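Side-chain contacts in lytic switch protein BZLF1 (Human herpesvirus 4, PDB 2C9L), which switches Epstein-Barr virus from latency to the lytic cycle as a homodimeric bZIP transcription factor that recognises methylated viral DNA: residues A12-K15 / S16-K19; L23-H26 / Y27-A31; D53-I57 / I58-P62. The protein carries 2 engineered substitutions. All blocks are in the same frame, centred on the assembly; numbering follows the deposited sequence.

Contact 1. Residues A12-K15 / S16-K19; sequences AARK and SRAK. Engineered in segment 12-15: A13 (natural residue Ser). Engineered in segment 16-19: S16 (natural residue Cys). With nucleotides of chain B; nucleotides of chain A.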
# COMPACT_ATOMS: atom_id res chain seq x y z
N ALA C 12 26.32 2.83 -2.10
CA ALA C 12 25.26 2.10 -1.40
C ALA C 12 24.22 3.02 -0.77
O ALA C 12 23.04 2.67 -0.74
CB ALA C 12 25.86 1.19 -0.34
N ALA C 13 24.63 4.19 -0.27
CA ALA C 13 23.66 5.12 0.31
C ALA C 13 22.75 5.64 -0.79
O ALA C 13 21.54 5.74 -0.60
CB ALA C 13 24.34 6.29 1.01
N ARG C 14 23.33 6.00 -1.95
CA ARG C 14 22.53 6.47 -3.07
C ARG C 14 21.51 5.40 -3.45
O ARG C 14 20.34 5.69 -3.67
CB ARG C 14 23.40 6.76 -4.30
CG ARG C 14 24.25 8.01 -4.20
CD ARG C 14 25.33 8.07 -5.28
NE ARG C 14 26.23 9.19 -5.02
CZ ARG C 14 27.41 9.38 -5.60
NH1 ARG C 14 27.86 8.52 -6.51
NH2 ARG C 14 28.14 10.43 -5.26
N LYS C 15 21.96 4.15 -3.51
CA LYS C 15 21.08 3.05 -3.88
C LYS C 15 19.97 2.82 -2.85
O LYS C 15 18.83 2.54 -3.21
CB LYS C 15 21.87 1.77 -4.04
CG LYS C 15 21.01 0.55 -4.39
CD LYS C 15 21.85 -0.72 -4.49
CE LYS C 15 20.99 -1.94 -4.84
NZ LYS C 15 21.75 -3.23 -4.70
N SER C 16 20.33 2.94 -1.57
CA SER C 16 19.39 2.73 -0.49
C SER C 16 18.32 3.81 -0.50
O SER C 16 17.14 3.51 -0.37
CB SER C 16 20.11 2.74 0.86
OG SER C 16 19.23 2.39 1.90
N ARG C 17 18.75 5.05 -0.67
CA ARG C 17 17.81 6.16 -0.71
C ARG C 17 16.85 6.05 -1.89
O ARG C 17 15.66 6.33 -1.76
CB ARG C 17 18.57 7.50 -0.78
CG ARG C 17 18.91 8.08 0.58
CD ARG C 17 19.74 9.34 0.45
NE ARG C 17 21.14 9.05 0.20
CZ ARG C 17 21.80 9.39 -0.90
NH1 ARG C 17 21.18 10.04 -1.88
NH2 ARG C 17 23.08 9.08 -1.02
N ALA C 18 17.36 5.64 -3.05
CA ALA C 18 16.52 5.50 -4.24
C ALA C 18 15.59 4.32 -4.02
O ALA C 18 14.44 4.35 -4.43
CB ALA C 18 17.36 5.29 -5.52
N LYS C 19 16.11 3.28 -3.37
CA LYS C 19 15.31 2.10 -3.07
C LYS C 19 14.12 2.45 -2.18
O LYS C 19 13.03 1.91 -2.35
CB LYS C 19 16.15 1.04 -2.37
CG LYS C 19 15.33 -0.17 -1.94
CD LYS C 19 16.12 -1.10 -1.02
CE LYS C 19 15.20 -2.11 -0.35
NZ LYS C 19 15.90 -2.97 0.65
P DT B 7 18.26 -1.04 2.77
OP1 DT B 7 16.91 -1.65 2.94
OP2 DT B 7 18.53 -0.16 1.59
O5' DT B 7 18.65 -0.21 4.08
C5' DT B 7 18.59 -0.88 5.34
C4' DT B 7 18.90 0.02 6.52
O4' DT B 7 20.33 0.26 6.65
C3' DT B 7 18.30 1.42 6.41
O3' DT B 7 18.03 1.91 7.72
C2' DT B 7 19.43 2.26 5.82
C1' DT B 7 20.58 1.65 6.57
N1 DT B 7 21.95 1.90 6.13
C2 DT B 7 22.93 2.04 7.09
O2 DT B 7 22.71 1.98 8.29
N3 DT B 7 24.18 2.25 6.59
C4 DT B 7 24.54 2.33 5.25
O4 DT B 7 25.70 2.52 4.95
C5 DT B 7 23.46 2.19 4.31
C7 DT B 7 23.75 2.26 2.84
C6 DT B 7 22.24 1.99 4.79
P DC A 10 26.49 12.21 -2.67
OP1 DC A 10 27.29 12.63 -3.85
OP2 DC A 10 25.82 10.92 -2.68
O5' DC A 10 27.42 12.25 -1.37
C5' DC A 10 28.06 13.49 -1.06
C4' DC A 10 28.79 13.47 0.27
O4' DC A 10 27.86 13.53 1.40
C3' DC A 10 29.62 12.20 0.52
O3' DC A 10 30.88 12.55 1.08
C2' DC A 10 28.71 11.31 1.38
C1' DC A 10 28.00 12.35 2.22
N1 DC A 10 26.70 11.99 2.82
C2 DC A 10 26.44 12.33 4.17
O2 DC A 10 27.28 12.94 4.83
N3 DC A 10 25.26 11.98 4.73
C4 DC A 10 24.36 11.33 4.01
N4 DC A 10 23.20 11.02 4.61
C5 DC A 10 24.59 10.98 2.64
C6 DC A 10 25.76 11.33 2.10
P DA B 6 23.21 -3.27 -1.17
OP1 DA B 6 22.07 -3.73 -2.01
OP2 DA B 6 23.94 -2.04 -1.53
O5' DA B 6 22.67 -3.08 0.32
C5' DA B 6 21.83 -4.09 0.87
C4' DA B 6 21.14 -3.61 2.13
O4' DA B 6 22.10 -3.43 3.20
C3' DA B 6 20.43 -2.27 2.01
O3' DA B 6 19.27 -2.28 2.81
C2' DA B 6 21.47 -1.26 2.48
C1' DA B 6 22.18 -2.03 3.55
N9 DA B 6 23.59 -1.67 3.73
C8 DA B 6 24.54 -1.58 2.75
N7 DA B 6 25.72 -1.23 3.19
C5 DA B 6 25.54 -1.09 4.56
C6 DA B 6 26.41 -0.74 5.59
N6 DA B 6 27.70 -0.46 5.42
N1 DA B 6 25.91 -0.69 6.84
C2 DA B 6 24.61 -0.96 7.03
N3 DA B 6 23.69 -1.30 6.13
C4 DA B 6 24.23 -1.35 4.90
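R17 folds back along the helix over A13 and R14. Its chain bends about the CG-CD bond (chi3 -80°), bringing one guanidinium face over the CA of R14, with NH2 3.4 Å from R14 CA and 3.7 Å from the CB of A13. A13 is an engineered alanine in place of the natural serine. The natural serine at position 13 and R17 are both sites for recognising methylation. The R14 and R17 guanidinium planes stand nearly perpendicular, 87° apart, beside the phosphate of DC10 in chain A.

The phosphate bonds fall on two DNA strands. R14 meets DC10 with the edge of its guanidinium: NE bonds OP2 at 2.9 Å and NH2 bonds OP1 at 2.7 Å, a two-pronged grip that should fix the rotation of the group. On the other strand, K15 and K19 are fully stretched lysines. K15 NZ reaches OP1 of DA6 in chain B at 2.8 Å, and K19 NZ reaches OP1 of DT7 in chain B at 2.8 Å. Between them S16, engineered from cysteine, hydrogen-bonds through OG to OP2 of the DT7 phosphate at 2.7 Å.

At the base, the C7 methyl of DT7 lies 3.7 Å from the backbone O of A12 and also packs near CB of A12. Beneath these side chains, regular i to i+4 backbone bonds, such as R17 N to A13 O, keep the helix intact. The turns belong to the basic motif of the long helix 2-48, where the DNA lies against them and no other protein chain of the assembly does.

Contact 2. Residues L23-H26 / Y27-A31; sequences LLQH and YREVA
The carbonyl O of H26 receives two backbone N-H groups, V30 N at 3.0 Å and, weakly, E29 N at 3.2 Å. These turns belong to the leucine-zipper part of the bZIP helix; L23/Y27, Q25/E29 and H26/V30 pair at i to i+4 spacing, while H26 and Y27 are adjacent. Q25 and E29 make the polar pair: Q25 NE2 donates to E29 OE2 at 2.8 Å in a nearly straight bond. The acceptor lies in the Q25 amide plane, yet the donor comes from above the E29 carboxylate, the two planes standing 79° apart. Both side chains are exposed.

On another side of the helix the rings of H26 and Y27 form an edge-to-face pair, centroids 5.2 Å apart. The imidazole sends CD2 over the centre of the phenol face. V30 covers one face of that imidazole through a CH-pi contact, placed there because CG2 sits beside the backbone N, anti to the carbonyl carbon. The second subunit adds D63, which packs on H26 and V30, and F20, which packs on L24. L23 runs alongside Y27, pointing the same way, and its methyl CD1 touches Y27 CE2 at 3.9 Å.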
# COMPACT_ATOMS: atom_id res chain seq x y z
N LEU C 23 10.09 2.44 -3.16
CA LEU C 23 9.25 1.61 -2.32
C LEU C 23 8.00 2.39 -1.95
O LEU C 23 6.89 1.86 -1.98
CB LEU C 23 10.02 1.18 -1.08
CG LEU C 23 9.64 -0.14 -0.41
CD1 LEU C 23 9.60 -1.27 -1.43
CD2 LEU C 23 10.67 -0.43 0.69
N LEU C 24 8.18 3.67 -1.62
CA LEU C 24 7.07 4.54 -1.26
C LEU C 24 6.14 4.79 -2.45
O LEU C 24 4.92 4.89 -2.30
CB LEU C 24 7.59 5.90 -0.78
CG LEU C 24 6.46 6.89 -0.48
CD1 LEU C 24 5.76 6.48 0.81
CD2 LEU C 24 7.02 8.30 -0.37
N GLN C 25 6.74 4.92 -3.63
CA GLN C 25 5.98 5.16 -4.85
C GLN C 25 5.15 3.92 -5.16
O GLN C 25 4.00 4.00 -5.56
CB GLN C 25 6.95 5.46 -6.00
CG GLN C 25 6.36 6.20 -7.20
CD GLN C 25 5.51 5.32 -8.09
OE1 GLN C 25 5.93 4.25 -8.52
NE2 GLN C 25 4.29 5.78 -8.39
N HIS C 26 5.76 2.76 -4.95
CA HIS C 26 5.13 1.47 -5.19
C HIS C 26 3.91 1.19 -4.30
O HIS C 26 2.85 0.79 -4.79
CB HIS C 26 6.17 0.36 -4.99
CG HIS C 26 5.61 -1.02 -5.11
ND1 HIS C 26 5.35 -1.62 -6.33
CD2 HIS C 26 5.27 -1.93 -4.17
CE1 HIS C 26 4.86 -2.83 -6.12
NE2 HIS C 26 4.81 -3.04 -4.82
N TYR C 27 4.06 1.39 -3.00
CA TYR C 27 2.94 1.13 -2.08
C TYR C 27 1.83 2.16 -2.20
O TYR C 27 0.69 1.90 -1.83
CB TYR C 27 3.45 1.04 -0.64
CG TYR C 27 4.11 -0.30 -0.35
CD1 TYR C 27 3.39 -1.48 -0.51
CD2 TYR C 27 5.44 -0.38 0.03
CE1 TYR C 27 3.99 -2.72 -0.31
CE2 TYR C 27 6.05 -1.62 0.23
CZ TYR C 27 5.32 -2.79 0.06
OH TYR C 27 5.91 -4.02 0.24
N ARG C 28 2.18 3.33 -2.72
CA ARG C 28 1.19 4.38 -2.91
C ARG C 28 0.27 3.93 -4.06
O ARG C 28 -0.95 4.11 -4.00
CB ARG C 28 1.92 5.67 -3.28
CG ARG C 28 1.18 6.96 -3.07
CD ARG C 28 2.04 8.12 -3.57
NE ARG C 28 1.96 9.31 -2.73
CZ ARG C 28 0.89 10.09 -2.62
NH1 ARG C 28 -0.21 9.82 -3.30
NH2 ARG C 28 0.93 11.15 -1.81
N GLU C 29 0.86 3.33 -5.09
CA GLU C 29 0.13 2.85 -6.27
C GLU C 29 -0.70 1.60 -5.97
O GLU C 29 -1.83 1.49 -6.43
CB GLU C 29 1.10 2.51 -7.41
CG GLU C 29 1.95 3.67 -7.88
CD GLU C 29 2.85 3.27 -9.04
OE1 GLU C 29 3.54 2.23 -8.94
OE2 GLU C 29 2.88 4.01 -10.05
N VAL C 30 -0.11 0.66 -5.24
CA VAL C 30 -0.78 -0.57 -4.87
C VAL C 30 -1.98 -0.28 -3.95
O VAL C 30 -3.03 -0.89 -4.09
CB VAL C 30 0.19 -1.53 -4.15
CG1 VAL C 30 -0.56 -2.62 -3.41
CG2 VAL C 30 1.13 -2.15 -5.18
N ALA C 31 -1.80 0.65 -3.02
CA ALA C 31 -2.89 1.02 -2.11
C ALA C 31 -4.08 1.51 -2.92
O ALA C 31 -5.23 1.16 -2.62
CB ALA C 31 -2.44 2.12 -1.17

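Contact 3. Residues D53-I57 / I58-P62; sequences DVDSI and IPRTP
V54 O accepts the backbone N-H of I58 at 2.9 Å, closing the short helix 54-57 just as the chain leaves helical geometry at I58. This is the tight part of the contact. V54 and I58 are buried, and the CG2 branch of I57 lies 3.8 Å from CG1 of I58, so adjacent isoleucines touch through different branches. P59 starts the extended tail: its CA points a hydrogen at the O of D55, a CA-H...O contact of 3.4 Å that brings the start of the tail back against the helix.

The exposed side is held differently, by charge. D55 and R60 form a salt bridge in which R60 NE bonds D55 OD2 at 2.6 Å. NE meets OD2 nearly along its C-O bond, and OD2 lies 18° out of the guanidinium plane. An extended run from CG to NE carries the arginine across to the aspartate, and the two flat groups are turned 31° apart. At the other end of the helix D53 is the N-cap, its OD1 taking a weak bond from S56 N at 3.1 Å.

The turn and tail double back beside helix 2-48. There R42 NH2 bonds the O of I58, and V54 touches both R42 and L45. The second subunit closes the apolar face, with its L41 against V54 and I58 and its L44 against I57. Further along the tail, T61 OG1 bonds E37 OE1 of that neighbouring subunit.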
# COMPACT_ATOMS: atom_id res chain seq x y z
N ASP C 53 -26.71 -6.68 1.30
CA ASP C 53 -26.13 -5.46 1.85
C ASP C 53 -24.65 -5.67 2.10
O ASP C 53 -24.24 -5.99 3.22
CB ASP C 53 -26.82 -5.08 3.16
CG ASP C 53 -26.46 -3.68 3.62
OD1 ASP C 53 -25.33 -3.24 3.35
OD2 ASP C 53 -27.31 -3.02 4.26
N VAL C 54 -23.84 -5.51 1.06
CA VAL C 54 -22.40 -5.71 1.17
C VAL C 54 -21.72 -4.87 2.25
O VAL C 54 -20.96 -5.40 3.06
CB VAL C 54 -21.72 -5.43 -0.18
CG1 VAL C 54 -20.25 -5.79 -0.10
CG2 VAL C 54 -22.41 -6.21 -1.29
N ASP C 55 -21.99 -3.57 2.26
CA ASP C 55 -21.38 -2.68 3.23
C ASP C 55 -21.60 -3.10 4.68
O ASP C 55 -20.82 -2.75 5.56
CB ASP C 55 -21.88 -1.25 3.03
CG ASP C 55 -21.58 -0.71 1.65
OD1 ASP C 55 -22.31 -1.05 0.70
OD2 ASP C 55 -20.59 0.04 1.52
N SER C 56 -22.67 -3.85 4.92
CA SER C 56 -22.98 -4.31 6.27
C SER C 56 -22.21 -5.58 6.61
O SER C 56 -21.84 -5.80 7.76
CB SER C 56 -24.48 -4.56 6.41
OG SER C 56 -25.21 -3.38 6.16
N ILE C 57 -21.98 -6.42 5.61
CA ILE C 57 -21.26 -7.67 5.80
C ILE C 57 -19.77 -7.39 5.94
O ILE C 57 -19.17 -7.63 7.00
CB ILE C 57 -21.47 -8.62 4.62
CG1 ILE C 57 -22.95 -8.97 4.49
CG2 ILE C 57 -20.63 -9.88 4.80
CD1 ILE C 57 -23.27 -9.82 3.29
N ILE C 58 -19.17 -6.89 4.87
CA ILE C 58 -17.75 -6.57 4.87
C ILE C 58 -17.62 -5.06 4.92
O ILE C 58 -17.52 -4.40 3.88
CB ILE C 58 -17.05 -7.10 3.60
CG1 ILE C 58 -17.28 -8.61 3.48
CG2 ILE C 58 -15.55 -6.80 3.67
CD1 ILE C 58 -16.64 -9.23 2.25
N PRO C 59 -17.62 -4.48 6.13
CA PRO C 59 -17.50 -3.03 6.29
C PRO C 59 -16.32 -2.44 5.53
O PRO C 59 -15.28 -3.08 5.39
CB PRO C 59 -17.39 -2.86 7.80
CG PRO C 59 -16.74 -4.14 8.25
CD PRO C 59 -17.48 -5.16 7.43
N ARG C 60 -16.51 -1.22 5.04
CA ARG C 60 -15.46 -0.53 4.30
C ARG C 60 -14.39 -0.02 5.25
O ARG C 60 -14.66 0.22 6.43
CB ARG C 60 -16.06 0.64 3.53
CG ARG C 60 -16.95 0.24 2.36
CD ARG C 60 -17.78 1.42 1.90
NE ARG C 60 -18.40 1.18 0.60
CZ ARG C 60 -17.74 1.18 -0.55
NH1 ARG C 60 -16.44 1.41 -0.57
NH2 ARG C 60 -18.38 0.95 -1.69
N THR C 61 -13.18 0.14 4.74
CA THR C 61 -12.07 0.64 5.54
C THR C 61 -11.68 2.01 4.99
O THR C 61 -11.83 2.27 3.80
CB THR C 61 -10.84 -0.30 5.44
OG1 THR C 61 -11.10 -1.50 6.18
CG2 THR C 61 -9.59 0.36 5.99
N PRO C 62 -11.21 2.92 5.86
CA PRO C 62 -10.83 4.24 5.36
C PRO C 62 -9.61 4.12 4.45
O PRO C 62 -9.10 3.03 4.21
CB PRO C 62 -10.54 5.02 6.64
CG PRO C 62 -10.05 3.95 7.57
CD PRO C 62 -11.03 2.83 7.32

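The three contacts follow one another along the chain, from DNA grip to dimer. Contacts 1 and 2 share helix 2-48, with centres about 17 Å apart: the first lies in the basic motif at the phosphates, while the second, in the zipper, is still about 7 Å from the nucleic acid by nearest atoms. Contact 3 is about 25 Å from the DNA by the same measure, and its centre is about 40 Å from that of contact 1, on the opposite side of the chain's centre. Because the tail runs back along the helix, contacts 2 and 3 approach to about 8 Å between nearest atoms, and both touch the second subunit.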